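Local coordinates for chemotactic transducer PctC (Pseudomonas aeruginosa, PDB 5LTV), which binds gamma-aminobutyrate (GABA) through a ligand-binding domain of the Cache family and probably relays the signal to the chemotaxis machinery, at residues 173-178 / 200-205; 189-194 / 249-254. All coordinates share one frame; numbering follows the deposited sequence.

Interaction 1 (173-178 / 200-205); sequences TLTAIL and LHPDSG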
loop_
_atom_site.group_PDB
_atom_site.type_symbol
_atom_site.label_atom_id
_atom_site.label_comp_id
_atom_site.label_asym_id
_atom_site.label_seq_id
_atom_site.Cartn_x
_atom_site.Cartn_y
_atom_site.Cartn_z
ATOM N N THR A 173 -7.348 -1.346 7.833
ATOM C CA THR A 173 -8.109 -0.319 7.131
ATOM C C THR A 173 -8.451 -0.748 5.711
ATOM O O THR A 173 -9.590 -0.575 5.246
ATOM C CB THR A 173 -7.300 0.976 7.089
ATOM O OG1 THR A 173 -6.842 1.301 8.405
ATOM C CG2 THR A 173 -8.139 2.123 6.492
ATOM N N LEU A 174 -7.459 -1.275 4.985
ATOM C CA LEU A 174 -7.701 -1.721 3.617
ATOM C C LEU A 174 -8.593 -2.941 3.598
ATOM O O LEU A 174 -9.491 -3.050 2.743
ATOM C CB LEU A 174 -6.387 -2.010 2.900
ATOM C CG LEU A 174 -5.470 -0.783 2.722
ATOM C CD1 LEU A 174 -4.114 -1.119 2.155
ATOM C CD2 LEU A 174 -6.172 0.084 1.802
ATOM N N THR A 175 -8.381 -3.868 4.541
ATOM C CA THR A 175 -9.167 -5.091 4.523
ATOM C C THR A 175 -10.639 -4.792 4.756
ATOM O O THR A 175 -11.510 -5.373 4.093
ATOM C CB THR A 175 -8.635 -6.081 5.553
ATOM O OG1 THR A 175 -7.247 -6.298 5.312
ATOM C CG2 THR A 175 -9.390 -7.412 5.459
ATOM N N ALA A 176 -10.935 -3.857 5.655
ATOM C CA ALA A 176 -12.299 -3.373 5.847
ATOM C C ALA A 176 -12.915 -2.851 4.548
ATOM O O ALA A 176 -14.054 -3.200 4.217
ATOM C CB ALA A 176 -12.307 -2.280 6.901
ATOM N N ILE A 177 -12.196 -1.975 3.817
ATOM C CA ILE A 177 -12.700 -1.481 2.530
ATOM C C ILE A 177 -13.069 -2.644 1.619
ATOM O O ILE A 177 -14.130 -2.648 0.998
ATOM C CB ILE A 177 -11.674 -0.572 1.827
ATOM C CG1 ILE A 177 -11.132 0.514 2.744
ATOM C CG2 ILE A 177 -12.318 0.062 0.590
ATOM C CD1 ILE A 177 -12.100 1.637 2.949
ATOM N N LEU A 178 -12.173 -3.639 1.522
ATOM C CA LEU A 178 -12.354 -4.783 0.628
ATOM C C LEU A 178 -13.602 -5.586 0.966
ATOM O O LEU A 178 -14.328 -6.020 0.061
ATOM C CB LEU A 178 -11.121 -5.678 0.698
ATOM C CG LEU A 178 -10.840 -6.497 -0.537
ATOM C CD1 LEU A 178 -10.399 -5.600 -1.702
ATOM C CD2 LEU A 178 -9.780 -7.508 -0.202
ATOM N N LEU A 200 -3.861 -8.974 1.711
ATOM C CA LEU A 200 -4.885 -8.632 2.673
ATOM C C LEU A 200 -5.751 -9.853 2.833
ATOM O O LEU A 200 -5.997 -10.563 1.851
ATOM C CB LEU A 200 -5.738 -7.523 2.198
ATOM C CG LEU A 200 -5.134 -6.183 1.768
ATOM C CD1 LEU A 200 -6.227 -5.384 1.067
ATOM C CD2 LEU A 200 -4.534 -5.468 2.954
ATOM N N HIS A 201 -6.252 -10.071 4.050
ATOM C CA HIS A 201 -7.094 -11.231 4.355
ATOM C C HIS A 201 -7.819 -11.035 5.684
ATOM O O HIS A 201 -7.226 -10.561 6.657
ATOM C CB HIS A 201 -6.250 -12.519 4.390
ATOM C CG HIS A 201 -7.043 -13.766 4.157
ATOM N ND1 HIS A 201 -7.913 -14.282 5.097
ATOM C CD2 HIS A 201 -7.129 -14.581 3.077
ATOM C CE1 HIS A 201 -8.489 -15.369 4.612
ATOM N NE2 HIS A 201 -8.037 -15.571 3.385
ATOM N N PRO A 202 -9.103 -11.364 5.761
ATOM C CA PRO A 202 -9.811 -11.226 7.045
ATOM C C PRO A 202 -9.191 -12.066 8.168
ATOM O O PRO A 202 -9.286 -11.706 9.352
ATOM C CB PRO A 202 -11.234 -11.673 6.702
ATOM C CG PRO A 202 -11.334 -11.434 5.191
ATOM C CD PRO A 202 -9.990 -11.751 4.653
ATOM N N ASP A 203 -8.529 -13.162 7.825
ATOM C CA ASP A 203 -7.666 -13.887 8.756
ATOM C C ASP A 203 -6.253 -13.296 8.683
ATOM O O ASP A 203 -5.420 -13.730 7.871
ATOM C CB ASP A 203 -7.665 -15.373 8.425
ATOM C CG ASP A 203 -6.916 -16.190 9.452
ATOM O OD1 ASP A 203 -6.297 -15.580 10.368
ATOM O OD2 ASP A 203 -6.922 -17.439 9.310
ATOM N N SER A 204 -5.970 -12.337 9.582
ATOM C CA SER A 204 -4.720 -11.580 9.549
ATOM C C SER A 204 -3.496 -12.485 9.539
ATOM O O SER A 204 -2.468 -12.126 8.952
ATOM C CB SER A 204 -4.660 -10.613 10.747
ATOM O OG SER A 204 -4.493 -11.324 11.974
ATOM N N GLY A 205 -3.575 -13.653 10.187
ATOM C CA GLY A 205 -2.470 -14.600 10.151
ATOM C C GLY A 205 -2.098 -15.066 8.754
ATOM O O GLY A 205 -0.951 -15.473 8.528
#
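Thr175 OG1 sits against Leu200, 3.7 Å from Leu200 CB and about equally near its CD2, while hydrogen-bonding backward along its own helix to the carbonyl of Leu171. This is a helix-on-loop contact of a double-Cache fold: helix 171-178 links the two five-stranded sheets, and Leu200 ends an outer strand of the second. A chi1 of -55° places OG1 beside the backbone N, where the Leu171 carbonyl can be reached, and sends CG2 the other way, anti to that nitrogen. CG2 therefore meets the backbone beyond Leu200, at 4.0 Å from both His201 C and Pro202 N. The Thr175 and Leu200 side chains slide past one another in opposite directions. No hydrogen bond crosses between the segments, so the contact is by van der Waals packing. Leu200 CD1 comes in between two leucines one helical turn apart, 3.8 Å from Leu174 CB and a looser 4.3 Å from Leu178 CD2. Leu174 also packs on Trp52 of the long helix 34-68, which sets this patch against that helix. Past Leu200 the loop is shaped from within: the CB of His201 points away from the helix, and its ring nitrogen ND1 accepts the backbone N-H of Asp203 at 3.0 Å, with an angle of 154° at the hydrogen and the donor essentially coplanar with the imidazole.

Interaction 2 (189-194 / 249-254); sequences AFLVSD and VTWYVA
Phe190 and Ala254 face each other as a hydrogen-bonded pair of antiparallel strands in the second sheet of the Cache fold. Phe190 N reaches Ala254 O at 2.8 Å, and the return bond from Ala254 N to Phe190 O is nearly straight (170° at the hydrogen). Val192 and Tyr252 form the next such pair; the donor Tyr252 N lies 2.8 Å from Val192 O. The strand axes run 158° apart in direction, close to antiparallel. On the face carrying Phe190, the Ala254 methyl makes a CH-pi contact: CB stands 3.5 Å from the ring centroid, displaced toward the rim. Tyr252 turns its ring edge to Asp194, with CE1 3.9 Å from Asp194 CB. The other face carries the non-hydrogen-bonded pairs. Here, with CG anti to Leu191's own backbone N (chi1 -164°), Leu191 CD1 comes within 3.2 Å of Tyr252 O, while CD2 approaches Trp251 CE3 obliquely. Val249 CG2 lies over the centre of one Trp251 face. At the strand end, Asp194 N bonds to Thr250 O, and a water bridges the same two residues, donating to Asp194 OD1 and accepting from Thr250 N, 3.0 Å from each. Further out, strand 237-242 bonds to the far edge of 251-256, and its Phe240 packs on Val192, Tyr252 and Ala254. Strand 198-200 flanks 188-193, while Trp251 and Ser193 touch Glu137 of strand 134-140, an outer strand of the first sheet.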
loop_
_atom_site.group_PDB
_atom_site.type_symbol
_atom_site.label_atom_id
_atom_site.label_comp_id
_atom_site.label_asym_id
_atom_site.label_seq_id
_atom_site.Cartn_x
_atom_site.Cartn_y
_atom_site.Cartn_z
ATOM N N ALA A 189 -13.721 -11.866 0.999
ATOM C CA ALA A 189 -12.819 -11.395 -0.046
ATOM C C ALA A 189 -11.416 -11.160 0.507
ATOM O O ALA A 189 -11.259 -10.636 1.611
ATOM C CB ALA A 189 -13.358 -10.113 -0.682
ATOM N N PHE A 190 -10.389 -11.540 -0.253
ATOM C CA PHE A 190 -9.036 -11.173 0.147
ATOM C C PHE A 190 -8.274 -10.630 -1.069
ATOM O O PHE A 190 -8.818 -10.487 -2.172
ATOM C CB PHE A 190 -8.340 -12.341 0.863
ATOM C CG PHE A 190 -8.065 -13.531 0.013
ATOM C CD1 PHE A 190 -9.042 -14.510 -0.190
ATOM C CD2 PHE A 190 -6.797 -13.713 -0.547
ATOM C CE1 PHE A 190 -8.771 -15.626 -0.966
ATOM C CE2 PHE A 190 -6.516 -14.819 -1.335
ATOM C CZ PHE A 190 -7.496 -15.788 -1.541
ATOM N N LEU A 191 -7.025 -10.248 -0.840
ATOM C CA LEU A 191 -6.194 -9.652 -1.873
ATOM C C LEU A 191 -4.902 -10.446 -1.973
ATOM O O LEU A 191 -4.305 -10.788 -0.957
ATOM C CB LEU A 191 -5.916 -8.170 -1.581
ATOM C CG LEU A 191 -5.396 -7.375 -2.788
ATOM C CD1 LEU A 191 -6.541 -6.836 -3.685
ATOM C CD2 LEU A 191 -4.537 -6.233 -2.314
ATOM N N VAL A 192 -4.480 -10.742 -3.197
ATOM C CA VAL A 192 -3.372 -11.654 -3.443
ATOM C C VAL A 192 -2.627 -11.172 -4.681
ATOM O O VAL A 192 -3.235 -10.657 -5.629
ATOM C CB VAL A 192 -3.870 -13.114 -3.602
ATOM C CG1 VAL A 192 -4.837 -13.239 -4.779
ATOM C CG2 VAL A 192 -2.707 -14.074 -3.797
ATOM N N SER A 193 -1.308 -11.304 -4.661
ATOM C CA SER A 193 -0.509 -10.862 -5.788
ATOM C C SER A 193 -0.514 -11.933 -6.873
ATOM O O SER A 193 -0.903 -13.086 -6.649
ATOM C CB SER A 193 0.927 -10.552 -5.361
ATOM O OG SER A 193 1.680 -11.742 -5.181
ATOM N N ASP A 194 -0.060 -11.533 -8.063
ATOM C CA ASP A 194 0.000 -12.451 -9.197
ATOM C C ASP A 194 0.897 -13.649 -8.920
ATOM O O ASP A 194 0.652 -14.740 -9.447
ATOM C CB ASP A 194 0.472 -11.701 -10.447
ATOM C CG ASP A 194 1.782 -10.955 -10.233
ATOM O OD1 ASP A 194 2.262 -10.811 -9.080
ATOM O OD2 ASP A 194 2.326 -10.487 -11.249
ATOM N N VAL A 249 2.577 -3.382 -10.076
ATOM C CA VAL A 249 2.103 -4.622 -9.468
ATOM C C VAL A 249 0.904 -5.130 -10.250
ATOM O O VAL A 249 0.225 -4.379 -10.957
ATOM C CB VAL A 249 1.707 -4.449 -7.976
ATOM C CG1 VAL A 249 2.900 -4.040 -7.118
ATOM C CG2 VAL A 249 0.565 -3.429 -7.829
ATOM N N THR A 250 0.649 -6.426 -10.108
ATOM C CA THR A 250 -0.586 -7.040 -10.585
ATOM C C THR A 250 -1.196 -7.732 -9.368
ATOM O O THR A 250 -0.692 -8.756 -8.907
ATOM C CB THR A 250 -0.340 -8.033 -11.721
ATOM O OG1 THR A 250 0.434 -7.391 -12.717
ATOM C CG2 THR A 250 -1.651 -8.484 -12.345
ATOM N N TRP A 251 -2.254 -7.160 -8.834
ATOM C CA TRP A 251 -2.875 -7.689 -7.649
ATOM C C TRP A 251 -4.327 -7.994 -7.955
ATOM O O TRP A 251 -4.953 -7.337 -8.788
ATOM C CB TRP A 251 -2.789 -6.721 -6.480
ATOM C CG TRP A 251 -1.437 -6.477 -5.979
ATOM C CD1 TRP A 251 -0.320 -7.151 -6.259
ATOM C CD2 TRP A 251 -1.056 -5.479 -5.000
ATOM N NE1 TRP A 251 0.772 -6.639 -5.562
ATOM C CE2 TRP A 251 0.324 -5.608 -4.764
ATOM C CE3 TRP A 251 -1.752 -4.497 -4.305
ATOM C CZ2 TRP A 251 1.037 -4.789 -3.863
ATOM C CZ3 TRP A 251 -1.037 -3.671 -3.403
ATOM C CH2 TRP A 251 0.331 -3.837 -3.191
ATOM N N TYR A 252 -4.840 -9.024 -7.297
ATOM C CA TYR A 252 -6.172 -9.513 -7.593
ATOM C C TYR A 252 -7.028 -9.459 -6.346
ATOM O O TYR A 252 -6.533 -9.695 -5.228
ATOM C CB TYR A 252 -6.145 -10.960 -8.098
ATOM C CG TYR A 252 -5.459 -11.160 -9.422
ATOM C CD1 TYR A 252 -4.091 -11.286 -9.485
ATOM C CD2 TYR A 252 -6.194 -11.269 -10.605
ATOM C CE1 TYR A 252 -3.441 -11.483 -10.697
ATOM C CE2 TYR A 252 -5.565 -11.484 -11.825
ATOM C CZ TYR A 252 -4.170 -11.585 -11.860
ATOM O OH TYR A 252 -3.474 -11.798 -13.031
ATOM N N VAL A 253 -8.298 -9.117 -6.559
ATOM C CA VAL A 253 -9.359 -9.379 -5.599
ATOM C C VAL A 253 -9.769 -10.836 -5.733
ATOM O O VAL A 253 -10.136 -11.296 -6.826
ATOM C CB VAL A 253 -10.557 -8.450 -5.830
ATOM C CG1 VAL A 253 -11.738 -8.894 -4.973
ATOM C CG2 VAL A 253 -10.177 -7.028 -5.513
ATOM N N ALA A 254 -9.689 -11.574 -4.634
ATOM C CA ALA A 254 -10.171 -12.952 -4.587
ATOM C C ALA A 254 -11.476 -12.973 -3.808
ATOM O O ALA A 254 -11.526 -12.449 -2.687
ATOM C CB ALA A 254 -9.148 -13.893 -3.935
HETATM O O HOH W 1 2.722 -7.906 -8.581
#

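In the fold
The two interactions have centres 12 Å apart and meet through the outer strand of the second sheet. Leu200, packed on the helix in interaction 1, presents its O to Leu191 N of interaction 2 at 2.9 Å, a probable hydrogen bond that joins the end of outer strand 198-200 to strand 188-193, next in the sheet. Next to it, His201 CD2 approaches Phe190 CG at 3.4 Å, on the side of the ring opposite Ala254, so the Phe190 ring is held between His201 of interaction 1 and Ala254 of interaction 2. Pro202 CD also packs on Ala189 O. Neither set of segments contributes a residue to the GABA pocket, which belongs to the first sheet's module; the Leu174 side chain is about 14 Å from the ligand.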